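Long-range contacts in putative polysaccharide biosynthesis protein with aminopeptidase-like domain (Clostridium acetobutylicum, PDB 3K9T), which probably has a role in the biosynthesis of modified polysaccharides, binds zinc and is not expected to have peptidase activity despite its aminopeptidase-like domain: residues E91-H95 with H190-C194; H95-V101 with E135-L141. All blocks are in the same frame, centred on the assembly; numbering follows the deposited sequence.

Contacts 1 and 2 are neighbours that share His-95, and their centres are about 12 Å apart. Contact 2 is nested inside the loop that contact 1 closes. Contact 1 joins the insert region to the loop after strand 181-187, which supplies the zinc ligand His-190. Contact 2 lies wholly within the insert and ties residues 95-101 to the short strand 139-140. The two also touch directly, with Leu-94 O packed 3.4 Å from Ser-140 CB. Contact 2 is farther from the metal: the side chain of Met-97 is about 14 Å from zinc, and that of Ser-140 is about 10 Å from the side chain of the zinc ligand His-325.

Contact 1 of 2, residues E91-H95 with H190-C194; sequences ENNLH and HPSMC. With ZN (zinc ion), chain B.
Ser-192 OG is gripped from three sources. Water 2 donates to it at 2.7 Å. The amide nitrogen of Asn-93, ND2, approaches OG to 2.8 Å, but the N-H points poorly and the bond is weak. A third hydrogen bond joins OG to the backbone O of Phe-27. Water 2 also accepts from Asn-93 N, so it links the backbone of one loop to the hydroxyl of the other.

The firmer direct bond uses the other end of the same amide. Asn-93 has CG between its backbone N and carbonyl carbon (chi1 59°), which turns the amide to the facing loop. Ser-192 N donates to Asn-93 OD1 at 3.1 Å. The donor lies in the carbonyl plane, on a lone pair, with an N-H...O angle of 155°. Pro-191 CB rests 3.3 Å from this same OD1.

Water 1 makes a second bridge. It donates to Asn-92 OD1 and, at 2.6 Å, to Ser-192 O. Asn-92 OD1 also accepts from Leu-94 N, which makes an Asx turn.

Beside the polar pairs lies an apolar patch. Both branches of Leu-94 meet the selenomethionine Met-193. CD1 comes to 3.7 Å from its CG, and CD2 also reaches Pro-191 CG at 3.9 Å. The Met-193 chain bends at its third torsion, which leaves its methyl CE also against Leu-94 CD2.

Pro-191 O accepts from Met-193 N at 2.9 Å, so Ser-192 is the centre of an inverse gamma turn. Arg-31 bonds the carbonyls of His-190 and Pro-191. His-190 NE2 binds zinc together with Asp-196 and His-325. The insert thus packs against the residues that directly follow His-190, in the loop between strand 181-187 and helix 194-211, next to the zinc site of the aminopeptidase-like domain.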
# COMPACT_ATOMS: atom_id res chain seq x y z
N GLU A 91 -41.21 26.55 25.90
CA GLU A 91 -39.91 26.50 26.58
C GLU A 91 -38.82 25.82 25.75
O GLU A 91 -37.65 26.18 25.84
CB GLU A 91 -40.02 25.78 27.91
CG GLU A 91 -40.89 26.48 28.94
CD GLU A 91 -40.88 25.75 30.29
OE1 GLU A 91 -40.14 24.73 30.42
OE2 GLU A 91 -41.61 26.22 31.21
N ASN A 92 -39.19 24.80 24.98
CA ASN A 92 -38.24 24.09 24.13
C ASN A 92 -39.02 23.35 23.04
O ASN A 92 -39.91 22.58 23.36
CB ASN A 92 -37.40 23.11 24.97
CG ASN A 92 -36.09 22.73 24.28
OD1 ASN A 92 -36.05 22.50 23.06
ND2 ASN A 92 -35.02 22.67 25.06
N ASN A 93 -38.72 23.59 21.77
CA ASN A 93 -39.51 22.94 20.71
C ASN A 93 -39.15 21.45 20.54
O ASN A 93 -39.79 20.71 19.79
CB ASN A 93 -39.53 23.74 19.40
CG ASN A 93 -38.15 23.98 18.82
OD1 ASN A 93 -37.26 23.11 18.89
ND2 ASN A 93 -37.97 25.15 18.19
N LEU A 94 -38.12 21.01 21.28
CA LEU A 94 -37.77 19.60 21.29
C LEU A 94 -38.80 18.77 22.09
O LEU A 94 -38.87 17.55 21.93
CB LEU A 94 -36.33 19.39 21.78
CG LEU A 94 -35.14 19.97 20.99
CD1 LEU A 94 -33.81 19.43 21.59
CD2 LEU A 94 -35.20 19.67 19.48
N HIS A 95 -39.60 19.45 22.93
CA HIS A 95 -40.71 18.82 23.67
C HIS A 95 -41.80 18.16 22.78
O HIS A 95 -42.56 17.36 23.30
CB HIS A 95 -41.42 19.80 24.61
CG HIS A 95 -40.63 20.15 25.83
ND1 HIS A 95 -40.14 19.21 26.70
CD2 HIS A 95 -40.27 21.35 26.35
CE1 HIS A 95 -39.47 19.81 27.68
NE2 HIS A 95 -39.55 21.11 27.50
N HIS A 190 -33.70 20.52 11.10
CA HIS A 190 -33.60 20.38 12.56
C HIS A 190 -34.02 21.66 13.29
O HIS A 190 -33.61 22.76 12.90
CB HIS A 190 -32.19 20.04 12.97
CG HIS A 190 -31.79 18.64 12.66
ND1 HIS A 190 -32.13 18.02 11.48
CD2 HIS A 190 -31.06 17.75 13.36
CE1 HIS A 190 -31.61 16.81 11.47
NE2 HIS A 190 -30.96 16.62 12.60
N PRO A 191 -34.83 21.51 14.34
CA PRO A 191 -35.32 22.66 15.12
C PRO A 191 -34.27 23.25 16.08
O PRO A 191 -33.16 23.55 15.59
CB PRO A 191 -36.59 22.11 15.80
CG PRO A 191 -36.38 20.63 15.86
CD PRO A 191 -35.56 20.27 14.67
N SER A 192 -34.58 23.41 17.38
CA SER A 192 -33.65 24.08 18.33
C SER A 192 -32.51 23.20 18.84
O SER A 192 -32.47 22.80 20.01
CB SER A 192 -34.42 24.67 19.53
OG SER A 192 -35.40 25.60 19.12
N MSE A 193 -31.60 22.88 17.93
CA MSE A 193 -30.34 22.20 18.23
C MSE A 193 -29.27 22.93 17.40
O MSE A 193 -29.52 23.34 16.26
CB MSE A 193 -30.40 20.71 17.89
CG MSE A 193 -31.41 19.91 18.76
SE MSE A 193 -31.71 18.22 17.94
CE MSE A 193 -32.88 18.81 16.45
N CYS A 194 -28.09 23.08 18.00
CA CYS A 194 -27.04 23.90 17.44
C CYS A 194 -26.04 23.19 16.51
O CYS A 194 -25.97 23.54 15.36
CB CYS A 194 -26.33 24.62 18.58
SG CYS A 194 -27.41 25.84 19.40
ZN ZN B . -29.69 15.11 13.17
O HOH W 1 -33.24 22.81 22.46
O HOH W 2 -37.07 25.82 21.25

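Contact 2 of 2, residues H95-V101 with E135-L141; sequences HVMSYSV and ENWGFSL
Ser-100 holds OG opposite its carbonyl carbon and beside its backbone N (chi1 -81°), and Gly-138 N donates to that OG at 3.1 Å. Met-97, a selenomethionine, carries CG trans to its backbone N (chi1 179°), which directs its chain at Gly-138 and Asn-136. Its SE lies 3.6 Å from Asn-136 ND2, and its CE packs on Gly-138 CA.

The backbones run antiparallel. Val-96 and Phe-139 form a single bridge, a non-hydrogen-bonded pair. It is flanked by two bonds: Ser-140 N to His-95 O at 2.8 Å and Met-97 N to Gly-138 O at 3.0 Å. The side chains of Val-96 and Phe-139 lie side by side and point the same way, with Val-96 CG2 near Phe-139 CE1. Phe-139 continues onto strand 153-163 and Val-96 onto strand 70-79.

A type II turn from Met-97 to Ser-100 then carries the first chain out of line. A further backbone bond forms where Val-101 N donates to Asn-136 O at 2.8 Å. Val-101 CG2 meets Trp-137 CD1 at 3.8 Å, and its CG1 touches Glu-135 CB. The Trp-137 ring stacks with that of Tyr-115.

At the other end, the His-95 ring bonds through its edge. ND1 donates to Ser-140 O at 2.7 Å along a nearly straight line (176°), with the acceptor almost in the ring plane. The other edge of strand 139-140 is taken by strand 116-117, so the Val-96 bridge sits on the edge away from strand 116-117.

With a carbonyl as its partner, ND1 of His-95 probably carries a hydrogen. Ser-100 OG both gives a hydrogen to Met-97 O and receives one from Gly-138 N, so a buried hydroxyl bridges the turn to the facing chain between the Val-96 bridge and the Val-101 bond.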
# COMPACT_ATOMS: atom_id res chain seq x y z
N HIS A 95 -39.60 19.45 22.93
CA HIS A 95 -40.71 18.82 23.67
C HIS A 95 -41.80 18.16 22.78
O HIS A 95 -42.56 17.36 23.30
CB HIS A 95 -41.42 19.80 24.61
CG HIS A 95 -40.63 20.15 25.83
ND1 HIS A 95 -40.14 19.21 26.70
CD2 HIS A 95 -40.27 21.35 26.35
CE1 HIS A 95 -39.47 19.81 27.68
NE2 HIS A 95 -39.55 21.11 27.50
N VAL A 96 -41.90 18.51 21.50
CA VAL A 96 -42.89 17.90 20.61
C VAL A 96 -42.18 17.11 19.52
O VAL A 96 -41.21 17.58 18.93
CB VAL A 96 -43.82 18.95 19.92
CG1 VAL A 96 -44.75 18.26 18.91
CG2 VAL A 96 -44.66 19.65 20.95
N MSE A 97 -42.70 15.91 19.27
CA MSE A 97 -42.21 15.04 18.21
C MSE A 97 -42.59 15.68 16.86
O MSE A 97 -43.75 16.01 16.61
CB MSE A 97 -42.83 13.65 18.37
CG MSE A 97 -42.42 12.63 17.30
SE MSE A 97 -43.57 11.06 17.42
CE MSE A 97 -42.77 10.29 19.03
N SER A 98 -41.58 15.90 16.01
CA SER A 98 -41.79 16.63 14.77
C SER A 98 -42.78 15.85 13.92
O SER A 98 -42.68 14.64 13.81
CB SER A 98 -40.47 16.83 14.02
OG SER A 98 -40.58 17.83 13.02
N TYR A 99 -43.71 16.59 13.31
CA TYR A 99 -44.80 16.05 12.51
C TYR A 99 -45.93 15.48 13.37
O TYR A 99 -46.78 14.75 12.85
CB TYR A 99 -44.33 15.08 11.40
CG TYR A 99 -44.15 15.74 10.04
CD1 TYR A 99 -43.25 16.81 9.87
CD2 TYR A 99 -44.87 15.33 8.92
CE1 TYR A 99 -43.07 17.43 8.64
CE2 TYR A 99 -44.70 15.98 7.66
CZ TYR A 99 -43.81 17.03 7.54
OH TYR A 99 -43.60 17.66 6.32
N SER A 100 -46.00 15.86 14.65
CA SER A 100 -47.07 15.37 15.52
C SER A 100 -48.45 15.79 15.00
O SER A 100 -48.72 16.97 14.75
CB SER A 100 -46.93 15.86 16.98
OG SER A 100 -46.01 15.08 17.74
N VAL A 101 -49.32 14.80 14.83
CA VAL A 101 -50.73 15.04 14.48
C VAL A 101 -51.38 15.91 15.58
O VAL A 101 -50.95 15.87 16.71
CB VAL A 101 -51.46 13.70 14.27
CG1 VAL A 101 -50.86 12.96 13.06
CG2 VAL A 101 -51.36 12.83 15.52
N GLU A 135 -48.21 8.56 10.65
CA GLU A 135 -48.92 9.50 11.51
C GLU A 135 -48.76 9.11 12.97
O GLU A 135 -48.86 7.94 13.32
CB GLU A 135 -50.39 9.60 11.15
CG GLU A 135 -50.62 10.49 9.95
CD GLU A 135 -52.07 10.47 9.46
OE1 GLU A 135 -52.96 10.02 10.21
OE2 GLU A 135 -52.31 10.94 8.32
N ASN A 136 -48.53 10.09 13.83
CA ASN A 136 -48.19 9.83 15.22
C ASN A 136 -48.11 11.14 16.01
O ASN A 136 -48.29 12.23 15.43
CB ASN A 136 -46.84 9.11 15.25
CG ASN A 136 -46.57 8.39 16.57
OD1 ASN A 136 -47.47 8.23 17.41
ND2 ASN A 136 -45.31 7.98 16.77
N TRP A 137 -47.90 11.05 17.33
CA TRP A 137 -47.68 12.22 18.16
C TRP A 137 -46.91 11.89 19.45
O TRP A 137 -47.06 10.83 20.03
CB TRP A 137 -48.99 12.97 18.48
CG TRP A 137 -49.96 12.28 19.39
CD1 TRP A 137 -50.94 11.42 19.01
CD2 TRP A 137 -50.05 12.39 20.82
NE1 TRP A 137 -51.62 10.98 20.11
CE2 TRP A 137 -51.11 11.57 21.23
CE3 TRP A 137 -49.34 13.11 21.78
CZ2 TRP A 137 -51.48 11.43 22.58
CZ3 TRP A 137 -49.73 12.98 23.14
CH2 TRP A 137 -50.78 12.14 23.51
N GLY A 138 -46.07 12.82 19.89
CA GLY A 138 -45.31 12.57 21.10
C GLY A 138 -44.83 13.81 21.81
O GLY A 138 -44.75 14.89 21.23
N PHE A 139 -44.53 13.65 23.09
CA PHE A 139 -43.89 14.69 23.87
C PHE A 139 -42.58 14.13 24.42
O PHE A 139 -42.53 12.96 24.88
CB PHE A 139 -44.75 15.13 25.05
CG PHE A 139 -45.89 16.04 24.68
CD1 PHE A 139 -45.71 17.42 24.64
CD2 PHE A 139 -47.13 15.52 24.35
CE1 PHE A 139 -46.75 18.27 24.29
CE2 PHE A 139 -48.18 16.36 24.01
CZ PHE A 139 -47.99 17.73 23.98
N SER A 140 -41.53 14.97 24.38
CA SER A 140 -40.27 14.64 25.01
C SER A 140 -40.10 15.46 26.30
O SER A 140 -40.55 16.59 26.38
CB SER A 140 -39.15 14.96 24.06
OG SER A 140 -39.04 13.98 23.07
N LEU A 141 -39.45 14.88 27.30
CA LEU A 141 -39.14 15.60 28.56
C LEU A 141 -37.95 14.97 29.27
O LEU A 141 -37.52 13.85 28.91
CB LEU A 141 -40.32 15.64 29.52
CG LEU A 141 -40.81 14.33 30.13
CD1 LEU A 141 -41.73 14.67 31.28
CD2 LEU A 141 -41.48 13.42 29.09